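Local coordinates for hypothetical protein SPy2152 (Streptococcus pyogenes, PDB 2FU2) that probably serves as a bacteriocin immunity protein, an all-helical bundle of the EntA_Immun family that would protect its producer from its own antimicrobial peptide, at residues Asp23-Gln28 / Asp51-Gln56; Tyr15-Ile20 / Pro66-Asp71; Lys5-Ala10 / Arg74-Lys79. One frame throughout, in Å; residues are numbered along the deposited sequence.

Interaction 1 of 3, residues Asp23-Gln28 / Asp51-Gln56; sequences DDYFRQ and DSLINQ
Two nearly antiparallel helices meet here through aromatic side chains on one and a leucine and a glutamine on the other: Tyr-25 and Phe-26, in the first turn of helix 24-40, reach across to Leu-53 and Gln-56 of helix 44-60. The short axes run at 150° to each other and come no closer than 11.5 Å, a separation spanned by the long side chains. Tyr-25 OH donates to Gln-56 OE1 at 3.0 Å; the amide oxygen lies at the edge of the ring, near its plane, while the hydroxyl is tilted 29° from the carbonyl plane. The glutamine reaches this hydroxyl with its chain extended beyond CG. On the way its CG passes the edge of the Phe-26 ring, 3.7 Å from CZ. The pair is a helical hairpin, two consecutive near-antiparallel helices, within the all-helical bundle of this EntA_Immun-family protein, and Leu-53 supplies the apolar part: its CD1 touches Phe-26 CD1 at 3.8 Å and the Tyr-25 ring at CE2. Tyr-25 also lays CD2 over the centre of one face of the Phe-26 ring. Asp-23 N-caps their helix, its OD2 accepting a nearly straight bond from Phe-26 N (3.1 Å) and a weak one from Tyr-25 N. Behind the contact, Tyr-57 meets Phe-26 edge-to-face, and Leu-53 continues onto Ala-29, Ile-30 and Leu-33.

Interaction 2 of 3, residues Tyr15-Ile20 / Pro66-Asp71; sequences YSEQVI and PKSIFD
Glu-17 crosses to Pro-66 and Ser-68 at the start of helix 67-78, and its side chain can be followed outward from a CB directed at that segment. CG, anti to the carbonyl carbon (chi1 -75°), comes to 3.4 Å from Ser-68 OG. A bend at the next bond, chi2 -73°, then turns the carboxylate alongside the proline ring and the serine hydroxyl. CD is close to both, 3.8 Å from Pro-66 CB and a little nearer Ser-68 OG. At the tip the two oxygens part company: OE1 rests against Pro-66 CB at 3.7 Å, whereas OE2 accepts from Ser-68 OG at 3.1 Å, the hydroxyl standing above the carboxylate plane. OE2 also takes a 2.8 Å bond from a water that in turn accepts from Ser-68 N. Hydroxyl and water thus connect the carboxylate to the first turn of the helix, where the helix N-terminus would probably favour its negative charge. Beside this polar grip, Val-19 CG2 packs on Pro-66 CG at 3.8 Å. Deeper in, Ile-20 and Ile-69 meet tip to tip through their CD1 methyls, 3.9 Å apart, with Val-14 and Tyr-57 touching both residues. Glu-17 and Pro-66 are themselves N-cap residues, and the arrangement is that of two helix N-termini placed side by side at one end of a helical bundle, a carboxylate from one meeting the first turn of the other.

Interaction 3 of 3, residues Lys5-Ala10 / Arg74-Lys79; sequences KEILDA and RLVKTK
The first and last helices of the modelled chain pack against each other in this contact, helix 4-15 lying beside the C-terminal turns of helix 67-78 in the helical bundle. Their local axes approach to 10.3 Å with 146° between directions, and Ile-7 and Leu-75 bring the backbones nearest, 6.7 Å between CA atoms. The side chains that meet are aliphatic, and two of their methyls also touch main-chain oxygens. Leu-75 is directed at helix 4-15, and its CD1 rests on both the Ala-10 methyl, CB 3.8 Å away, and the carbonyl oxygen of Glu-6, one turn earlier. The small alanine side chain faces the leucine from its own helix. Ile-7 reaches across with both its branches. CG2, anti to the backbone N, meets Val-76 CG1 at 4.0 Å, the two side chains crossing at a slant, while the other branch extends (chi2 -176°) to put CD1 3.9 Å from the main-chain oxygen of Lys-79, the last modelled residue. Ile-7 is buried, and Leu-37 and Met-42 also pack on it, joining this contact to helix 24-40 and the loop that follows. Within the partner helix, Arg-74 O accepts from both Thr-78 N and Thr-78 OG1, the latter at 2.9 Å; the two donors approach from opposite faces of the carbonyl plane. The hydroxyl thus doubles the usual helical bond in the final turn. Aliphatic side chains meeting between two near-antiparallel helices, here the first and last of the modelled chain, are the ordinary core packing of a helical bundle.

From the N terminus, helix 4-15 contributes residues 5-10 to interaction 3, the short helix 18-21 and its lead-in supply the first half of interaction 2, and the start of helix 24-40 opens interaction 1. The chain then returns in reverse order: helix 44-60 closes interaction 1, the start of helix 67-78 closes interaction 2, and its end closes interaction 3. The three loops therefore nest without crossing, interaction 1 innermost. Helix 67-78 is shared by interactions 2 and 3. Interactions 1 and 2 touch through Phe-26 and Ile-20; interactions 1 and 3 are tied by a salt bridge from Lys-77 to Asp-51.

Interaction 1 of 3, residues Asp23-Gln28 / Asp51-Gln56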
loop_
_atom_site.group_PDB
_atom_site.type_symbol
_atom_site.label_atom_id
_atom_site.label_comp_id
_atom_site.label_asym_id
_atom_site.label_seq_id
_atom_site.Cartn_x
_atom_site.Cartn_y
_atom_site.Cartn_z
ATOM N N ASP A 23 -11.019 -5.599 6.678
ATOM C CA ASP A 23 -11.643 -4.409 6.110
ATOM C C ASP A 23 -11.724 -4.506 4.599
ATOM O O ASP A 23 -10.694 -4.340 3.886
ATOM C CB ASP A 23 -10.867 -3.153 6.467
ATOM C CG ASP A 23 -11.581 -1.916 6.014
ATOM O OD1 ASP A 23 -11.980 -1.087 6.858
ATOM O OD2 ASP A 23 -11.779 -1.762 4.812
ATOM N N ASP A 24 -12.948 -4.733 4.108
ATOM C CA ASP A 24 -13.168 -5.064 2.718
ATOM C C ASP A 24 -12.699 -3.988 1.731
ATOM O O ASP A 24 -12.238 -4.323 0.651
ATOM C CB ASP A 24 -14.625 -5.410 2.533
ATOM C CG ASP A 24 -15.005 -6.688 3.266
ATOM O OD1 ASP A 24 -14.103 -7.513 3.609
ATOM O OD2 ASP A 24 -16.220 -6.908 3.476
ATOM N N TYR A 25 -12.807 -2.698 2.105
ATOM C CA TYR A 25 -12.355 -1.601 1.215
ATOM C C TYR A 25 -10.817 -1.511 1.089
ATOM O O TYR A 25 -10.262 -1.513 -0.013
ATOM C CB TYR A 25 -12.958 -0.264 1.622
ATOM C CG TYR A 25 -12.269 0.884 0.952
ATOM C CD1 TYR A 25 -12.562 1.204 -0.355
ATOM C CD2 TYR A 25 -11.263 1.596 1.596
ATOM C CE1 TYR A 25 -11.911 2.251 -1.000
ATOM C CE2 TYR A 25 -10.628 2.666 0.990
ATOM C CZ TYR A 25 -10.955 2.980 -0.317
ATOM O OH TYR A 25 -10.330 4.007 -0.981
ATOM N N PHE A 26 -10.122 -1.469 2.208
ATOM C CA PHE A 26 -8.668 -1.449 2.128
ATOM C C PHE A 26 -8.088 -2.736 1.548
ATOM O O PHE A 26 -7.164 -2.678 0.745
ATOM C CB PHE A 26 -8.002 -1.068 3.471
ATOM C CG PHE A 26 -8.244 0.374 3.869
ATOM C CD1 PHE A 26 -7.572 1.406 3.218
ATOM C CD2 PHE A 26 -9.188 0.712 4.878
ATOM C CE1 PHE A 26 -7.786 2.726 3.583
ATOM C CE2 PHE A 26 -9.384 2.054 5.235
ATOM C CZ PHE A 26 -8.694 3.044 4.584
ATOM N N ARG A 27 -8.630 -3.890 1.932
ATOM C CA ARG A 27 -8.090 -5.169 1.399
ATOM C C ARG A 27 -8.105 -5.223 -0.132
ATOM O O ARG A 27 -7.104 -5.655 -0.751
ATOM C CB ARG A 27 -8.820 -6.377 1.928
ATOM C CG ARG A 27 -8.061 -7.676 1.714
ATOM C CD ARG A 27 -8.965 -8.888 1.502
ATOM N NE ARG A 27 -10.083 -8.535 0.635
ATOM C CZ ARG A 27 -10.995 -9.375 0.161
ATOM N NH1 ARG A 27 -10.936 -10.686 0.402
ATOM N NH2 ARG A 27 -11.970 -8.896 -0.591
ATOM N N GLN A 28 -9.252 -4.848 -0.726
ATOM C CA GLN A 28 -9.476 -4.874 -2.175
ATOM C C GLN A 28 -8.630 -3.813 -2.898
ATOM O O GLN A 28 -7.967 -4.065 -3.885
ATOM C CB GLN A 28 -10.955 -4.604 -2.444
ATOM C CG GLN A 28 -11.341 -4.729 -3.930
ATOM C CD GLN A 28 -12.786 -4.442 -4.140
ATOM O OE1 GLN A 28 -13.633 -4.703 -3.254
ATOM N NE2 GLN A 28 -13.098 -3.880 -5.290
ATOM N N ASP A 51 0.059 6.043 -2.473
ATOM C CA ASP A 51 0.231 7.128 -1.495
ATOM C C ASP A 51 -1.113 7.626 -0.909
ATOM O O ASP A 51 -1.265 7.655 0.339
ATOM C CB ASP A 51 1.041 8.276 -2.086
ATOM C CG ASP A 51 1.563 9.216 -1.038
ATOM O OD1 ASP A 51 2.038 8.762 0.003
ATOM O OD2 ASP A 51 1.499 10.429 -1.249
ATOM N N SER A 52 -2.062 7.961 -1.795
ATOM C CA SER A 52 -3.358 8.442 -1.389
ATOM C C SER A 52 -4.063 7.406 -0.532
ATOM O O SER A 52 -4.664 7.786 0.485
ATOM C CB SER A 52 -4.253 8.755 -2.589
ATOM O OG SER A 52 -3.738 9.845 -3.373
ATOM N N LEU A 53 -4.021 6.125 -0.950
ATOM C CA LEU A 53 -4.701 5.069 -0.190
ATOM C C LEU A 53 -4.067 4.885 1.224
ATOM O O LEU A 53 -4.777 4.837 2.232
ATOM C CB LEU A 53 -4.738 3.752 -0.994
ATOM C CG LEU A 53 -5.373 2.544 -0.328
ATOM C CD1 LEU A 53 -6.873 2.754 -0.214
ATOM C CD2 LEU A 53 -5.083 1.238 -1.045
ATOM N N ILE A 54 -2.736 4.870 1.303
ATOM C CA ILE A 54 -2.044 4.717 2.578
ATOM C C ILE A 54 -2.182 5.953 3.458
ATOM O O ILE A 54 -2.442 5.818 4.658
ATOM C CB ILE A 54 -0.546 4.292 2.394
ATOM C CG1 ILE A 54 -0.440 2.991 1.591
ATOM C CG2 ILE A 54 0.083 4.034 3.745
ATOM C CD1 ILE A 54 -1.068 1.750 2.343
ATOM N N ASN A 55 -2.073 7.151 2.889
ATOM C CA ASN A 55 -2.431 8.355 3.692
ATOM C C ASN A 55 -3.812 8.225 4.325
ATOM O O ASN A 55 -3.962 8.491 5.531
ATOM C CB ASN A 55 -2.359 9.638 2.887
ATOM C CG ASN A 55 -0.987 9.915 2.427
ATOM O OD1 ASN A 55 -0.025 9.309 2.918
ATOM N ND2 ASN A 55 -0.854 10.831 1.495
ATOM N N GLN A 56 -4.795 7.811 3.499
ATOM C CA GLN A 56 -6.166 7.646 3.898
ATOM C C GLN A 56 -6.246 6.623 5.021
ATOM O O GLN A 56 -6.918 6.853 6.011
ATOM C CB GLN A 56 -6.986 7.197 2.704
ATOM C CG GLN A 56 -8.263 6.410 3.050
ATOM C CD GLN A 56 -9.185 6.170 1.841
ATOM O OE1 GLN A 56 -8.737 5.811 0.747
ATOM N NE2 GLN A 56 -10.464 6.357 2.041
#

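Interaction 2 of 3, residues Tyr15-Ile20 / Pro66-Asp71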
loop_
_atom_site.group_PDB
_atom_site.type_symbol
_atom_site.label_atom_id
_atom_site.label_comp_id
_atom_site.label_asym_id
_atom_site.label_seq_id
_atom_site.Cartn_x
_atom_site.Cartn_y
_atom_site.Cartn_z
ATOM N N TYR A 15 -1.140 -6.047 2.756
ATOM C CA TYR A 15 -2.278 -6.928 2.438
ATOM C C TYR A 15 -2.456 -8.079 3.450
ATOM O O TYR A 15 -3.538 -8.303 3.902
ATOM C CB TYR A 15 -2.128 -7.454 1.000
ATOM C CG TYR A 15 -3.166 -8.455 0.570
ATOM C CD1 TYR A 15 -4.366 -8.037 0.022
ATOM C CD2 TYR A 15 -2.894 -9.823 0.635
ATOM C CE1 TYR A 15 -5.316 -8.928 -0.332
ATOM C CE2 TYR A 15 -3.832 -10.760 0.233
ATOM C CZ TYR A 15 -5.054 -10.306 -0.251
ATOM O OH TYR A 15 -6.004 -11.221 -0.641
ATOM N N SER A 16 -1.378 -8.797 3.792
ATOM C CA SER A 16 -1.476 -9.914 4.719
ATOM C C SER A 16 -1.887 -9.515 6.151
ATOM O O SER A 16 -2.103 -10.415 6.947
ATOM C CB SER A 16 -0.146 -10.716 4.780
ATOM O OG SER A 16 0.893 -9.907 5.387
ATOM N N GLU A 17 -1.976 -8.203 6.476
ATOM C CA GLU A 17 -2.214 -7.759 7.842
ATOM C C GLU A 17 -3.656 -8.055 8.233
ATOM O O GLU A 17 -4.580 -7.662 7.506
ATOM C CB GLU A 17 -1.979 -6.243 7.978
ATOM C CG GLU A 17 -0.521 -5.824 7.988
ATOM C CD GLU A 17 0.200 -6.187 9.293
ATOM O OE1 GLU A 17 -0.429 -6.431 10.356
ATOM O OE2 GLU A 17 1.428 -6.203 9.267
ATOM N N GLN A 18 -3.851 -8.681 9.399
ATOM C CA GLN A 18 -5.209 -9.014 9.915
ATOM C C GLN A 18 -6.152 -7.812 9.895
ATOM O O GLN A 18 -7.295 -7.954 9.470
ATOM C CB GLN A 18 -5.186 -9.716 11.300
ATOM C CG GLN A 18 -5.045 -11.294 11.237
ATOM C CD GLN A 18 -4.591 -11.967 12.578
ATOM O OE1 GLN A 18 -5.413 -12.248 13.494
ATOM N NE2 GLN A 18 -3.282 -12.245 12.686
ATOM N N VAL A 19 -5.664 -6.624 10.292
ATOM C CA VAL A 19 -6.495 -5.404 10.263
ATOM C C VAL A 19 -6.856 -4.943 8.840
ATOM O O VAL A 19 -7.930 -4.359 8.635
ATOM C CB VAL A 19 -5.928 -4.215 11.129
ATOM C CG1 VAL A 19 -5.737 -4.617 12.600
ATOM C CG2 VAL A 19 -4.632 -3.667 10.572
ATOM N N ILE A 20 -6.008 -5.208 7.856
ATOM C CA ILE A 20 -6.371 -4.949 6.461
ATOM C C ILE A 20 -7.292 -6.040 5.949
ATOM O O ILE A 20 -8.269 -5.728 5.245
ATOM C CB ILE A 20 -5.156 -4.884 5.545
ATOM C CG1 ILE A 20 -4.272 -3.709 5.951
ATOM C CG2 ILE A 20 -5.565 -4.832 4.057
ATOM C CD1 ILE A 20 -4.792 -2.383 5.445
ATOM N N PRO A 66 -0.128 -0.738 11.698
ATOM C CA PRO A 66 1.018 -1.643 11.837
ATOM C C PRO A 66 2.266 -1.078 11.118
ATOM O O PRO A 66 2.118 -0.251 10.185
ATOM C CB PRO A 66 0.521 -2.906 11.153
ATOM C CG PRO A 66 -0.972 -2.796 11.177
ATOM C CD PRO A 66 -1.276 -1.376 11.027
ATOM N N LYS A 67 3.463 -1.520 11.526
ATOM C CA LYS A 67 4.710 -1.039 10.952
ATOM C C LYS A 67 4.689 -1.107 9.425
ATOM O O LYS A 67 5.158 -0.179 8.752
ATOM C CB LYS A 67 5.934 -1.806 11.517
ATOM C CG LYS A 67 7.361 -1.373 10.963
ATOM C CD LYS A 67 8.617 -1.637 11.882
ATOM C CE LYS A 67 8.768 -3.131 12.416
ATOM N NZ LYS A 67 10.051 -3.619 13.205
ATOM N N SER A 68 4.134 -2.204 8.886
ATOM C CA SER A 68 4.176 -2.432 7.437
ATOM C C SER A 68 3.522 -1.303 6.649
ATOM O O SER A 68 3.925 -0.976 5.544
ATOM C CB SER A 68 3.530 -3.773 7.083
ATOM O OG SER A 68 2.175 -3.821 7.481
ATOM N N ILE A 69 2.529 -0.687 7.242
ATOM C CA ILE A 69 1.784 0.421 6.615
ATOM C C ILE A 69 2.693 1.623 6.526
ATOM O O ILE A 69 2.830 2.257 5.475
ATOM C CB ILE A 69 0.511 0.691 7.407
ATOM C CG1 ILE A 69 -0.386 -0.566 7.326
ATOM C CG2 ILE A 69 -0.201 1.998 6.940
ATOM C CD1 ILE A 69 -1.789 -0.361 6.771
ATOM N N PHE A 70 3.379 1.890 7.614
ATOM C CA PHE A 70 4.363 2.957 7.601
ATOM C C PHE A 70 5.549 2.669 6.705
ATOM O O PHE A 70 6.080 3.601 6.068
ATOM C CB PHE A 70 4.819 3.273 9.008
ATOM C CG PHE A 70 3.778 4.023 9.833
ATOM C CD1 PHE A 70 3.423 5.348 9.515
ATOM C CD2 PHE A 70 3.145 3.398 10.926
ATOM C CE1 PHE A 70 2.441 6.051 10.308
ATOM C CE2 PHE A 70 2.207 4.077 11.721
ATOM C CZ PHE A 70 1.843 5.393 11.419
ATOM N N ASP A 71 5.992 1.404 6.682
ATOM C CA ASP A 71 7.022 0.978 5.780
ATOM C C ASP A 71 6.690 1.226 4.284
ATOM O O ASP A 71 7.419 1.935 3.589
ATOM C CB ASP A 71 7.307 -0.509 5.990
ATOM C CG ASP A 71 8.099 -0.796 7.254
ATOM O OD1 ASP A 71 8.562 0.128 7.970
ATOM O OD2 ASP A 71 8.235 -2.001 7.537
HETATM O O HOH W 1 3.367 -4.579 10.478
#

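Interaction 3 of 3, residues Lys5-Ala10 / Arg74-Lys79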
loop_
_atom_site.group_PDB
_atom_site.type_symbol
_atom_site.label_atom_id
_atom_site.label_comp_id
_atom_site.label_asym_id
_atom_site.label_seq_id
_atom_site.Cartn_x
_atom_site.Cartn_y
_atom_site.Cartn_z
ATOM N N LYS A 5 9.827 -4.370 -7.340
ATOM C CA LYS A 5 9.635 -5.523 -6.448
ATOM C C LYS A 5 9.531 -5.229 -4.923
ATOM O O LYS A 5 8.756 -5.866 -4.229
ATOM C CB LYS A 5 10.718 -6.547 -6.738
ATOM C CG LYS A 5 10.578 -7.158 -8.118
ATOM C CD LYS A 5 11.960 -7.340 -8.726
ATOM C CE LYS A 5 11.954 -8.278 -9.940
ATOM N NZ LYS A 5 13.367 -8.372 -10.537
ATOM N N GLU A 6 10.304 -4.262 -4.432
ATOM C CA GLU A 6 10.307 -3.923 -3.018
ATOM C C GLU A 6 8.941 -3.323 -2.699
ATOM O O GLU A 6 8.365 -3.612 -1.644
ATOM C CB GLU A 6 11.441 -2.934 -2.663
ATOM C CG GLU A 6 12.794 -3.525 -2.856
ATOM C CD GLU A 6 13.990 -2.531 -2.772
ATOM O OE1 GLU A 6 13.977 -1.470 -3.448
ATOM O OE2 GLU A 6 14.972 -2.858 -2.055
ATOM N N ILE A 7 8.421 -2.494 -3.603
ATOM C CA ILE A 7 7.094 -1.899 -3.382
ATOM C C ILE A 7 5.986 -2.985 -3.453
ATOM O O ILE A 7 5.050 -3.002 -2.613
ATOM C CB ILE A 7 6.845 -0.720 -4.348
ATOM C CG1 ILE A 7 7.989 0.316 -4.185
ATOM C CG2 ILE A 7 5.346 -0.126 -4.203
ATOM C CD1 ILE A 7 7.820 1.531 -4.971
ATOM N N LEU A 8 6.123 -3.900 -4.407
ATOM C CA LEU A 8 5.160 -4.983 -4.552
ATOM C C LEU A 8 5.174 -5.844 -3.292
ATOM O O LEU A 8 4.099 -6.134 -2.722
ATOM C CB LEU A 8 5.446 -5.812 -5.788
ATOM C CG LEU A 8 4.474 -6.971 -6.121
ATOM C CD1 LEU A 8 2.976 -6.600 -6.287
ATOM C CD2 LEU A 8 4.946 -7.681 -7.427
ATOM N N ASP A 9 6.379 -6.192 -2.804
ATOM C CA ASP A 9 6.455 -6.939 -1.572
ATOM C C ASP A 9 5.864 -6.208 -0.335
ATOM O O ASP A 9 5.061 -6.818 0.437
ATOM C CB ASP A 9 7.886 -7.391 -1.298
ATOM C CG ASP A 9 8.349 -8.489 -2.252
ATOM O OD1 ASP A 9 7.503 -9.038 -2.984
ATOM O OD2 ASP A 9 9.567 -8.779 -2.271
ATOM N N ALA A 10 6.245 -4.918 -0.161
ATOM C CA ALA A 10 5.625 -4.043 0.817
ATOM C C ALA A 10 4.099 -3.993 0.747
ATOM O O ALA A 10 3.442 -4.072 1.800
ATOM C CB ALA A 10 6.225 -2.615 0.759
ATOM N N ARG A 74 6.474 4.892 3.451
ATOM C CA ARG A 74 7.769 5.443 3.301
ATOM C C ARG A 74 8.328 5.224 1.884
ATOM O O ARG A 74 8.862 6.144 1.237
ATOM C CB ARG A 74 8.687 4.810 4.348
ATOM C CG ARG A 74 10.098 5.236 4.169
ATOM C CD ARG A 74 11.086 4.205 4.549
ATOM N NE ARG A 74 12.401 4.792 4.364
ATOM C CZ ARG A 74 13.498 4.325 4.939
ATOM N NH1 ARG A 74 13.410 3.261 5.732
ATOM N NH2 ARG A 74 14.660 4.922 4.734
ATOM N N LEU A 75 8.209 3.986 1.426
ATOM C CA LEU A 75 8.669 3.609 0.131
ATOM C C LEU A 75 8.022 4.376 -1.028
ATOM O O LEU A 75 8.731 4.767 -1.958
ATOM C CB LEU A 75 8.502 2.086 -0.079
ATOM C CG LEU A 75 9.346 1.172 0.816
ATOM C CD1 LEU A 75 9.254 -0.276 0.351
ATOM C CD2 LEU A 75 10.807 1.595 0.793
ATOM N N VAL A 76 6.695 4.514 -1.034
ATOM C CA VAL A 76 6.035 5.207 -2.137
ATOM C C VAL A 76 6.204 6.698 -1.984
ATOM O O VAL A 76 6.198 7.410 -3.009
ATOM C CB VAL A 76 4.499 4.862 -2.345
ATOM C CG1 VAL A 76 4.352 3.444 -2.664
ATOM C CG2 VAL A 76 3.745 5.135 -1.117
ATOM N N LYS A 77 6.372 7.197 -0.753
ATOM C CA LYS A 77 6.776 8.636 -0.625
ATOM C C LYS A 77 8.134 8.966 -1.274
ATOM O O LYS A 77 8.289 10.006 -1.887
ATOM C CB LYS A 77 6.648 9.191 0.804
ATOM C CG LYS A 77 5.166 9.603 1.174
ATOM C CD LYS A 77 4.924 9.936 2.685
ATOM C CE LYS A 77 3.444 9.768 3.066
ATOM N NZ LYS A 77 2.566 10.518 2.103
ATOM N N THR A 78 9.106 8.068 -1.152
ATOM C CA THR A 78 10.413 8.238 -1.805
ATOM C C THR A 78 10.288 8.392 -3.347
ATOM O O THR A 78 10.752 9.393 -3.885
ATOM C CB THR A 78 11.343 7.082 -1.389
ATOM O OG1 THR A 78 11.341 7.005 0.038
ATOM C CG2 THR A 78 12.767 7.304 -1.855
ATOM N N LYS A 79 9.697 7.411 -4.045
ATOM C CA LYS A 79 8.989 7.609 -5.370
ATOM C C LYS A 79 8.462 6.243 -5.653
ATOM O O LYS A 79 8.946 5.278 -5.052
ATOM C CB LYS A 79 9.853 8.024 -6.599
ATOM C CG LYS A 79 11.125 8.982 -6.409
ATOM C CD LYS A 79 12.197 8.877 -7.552
ATOM C CE LYS A 79 13.618 8.816 -6.939
ATOM N NZ LYS A 79 13.821 7.754 -5.856
#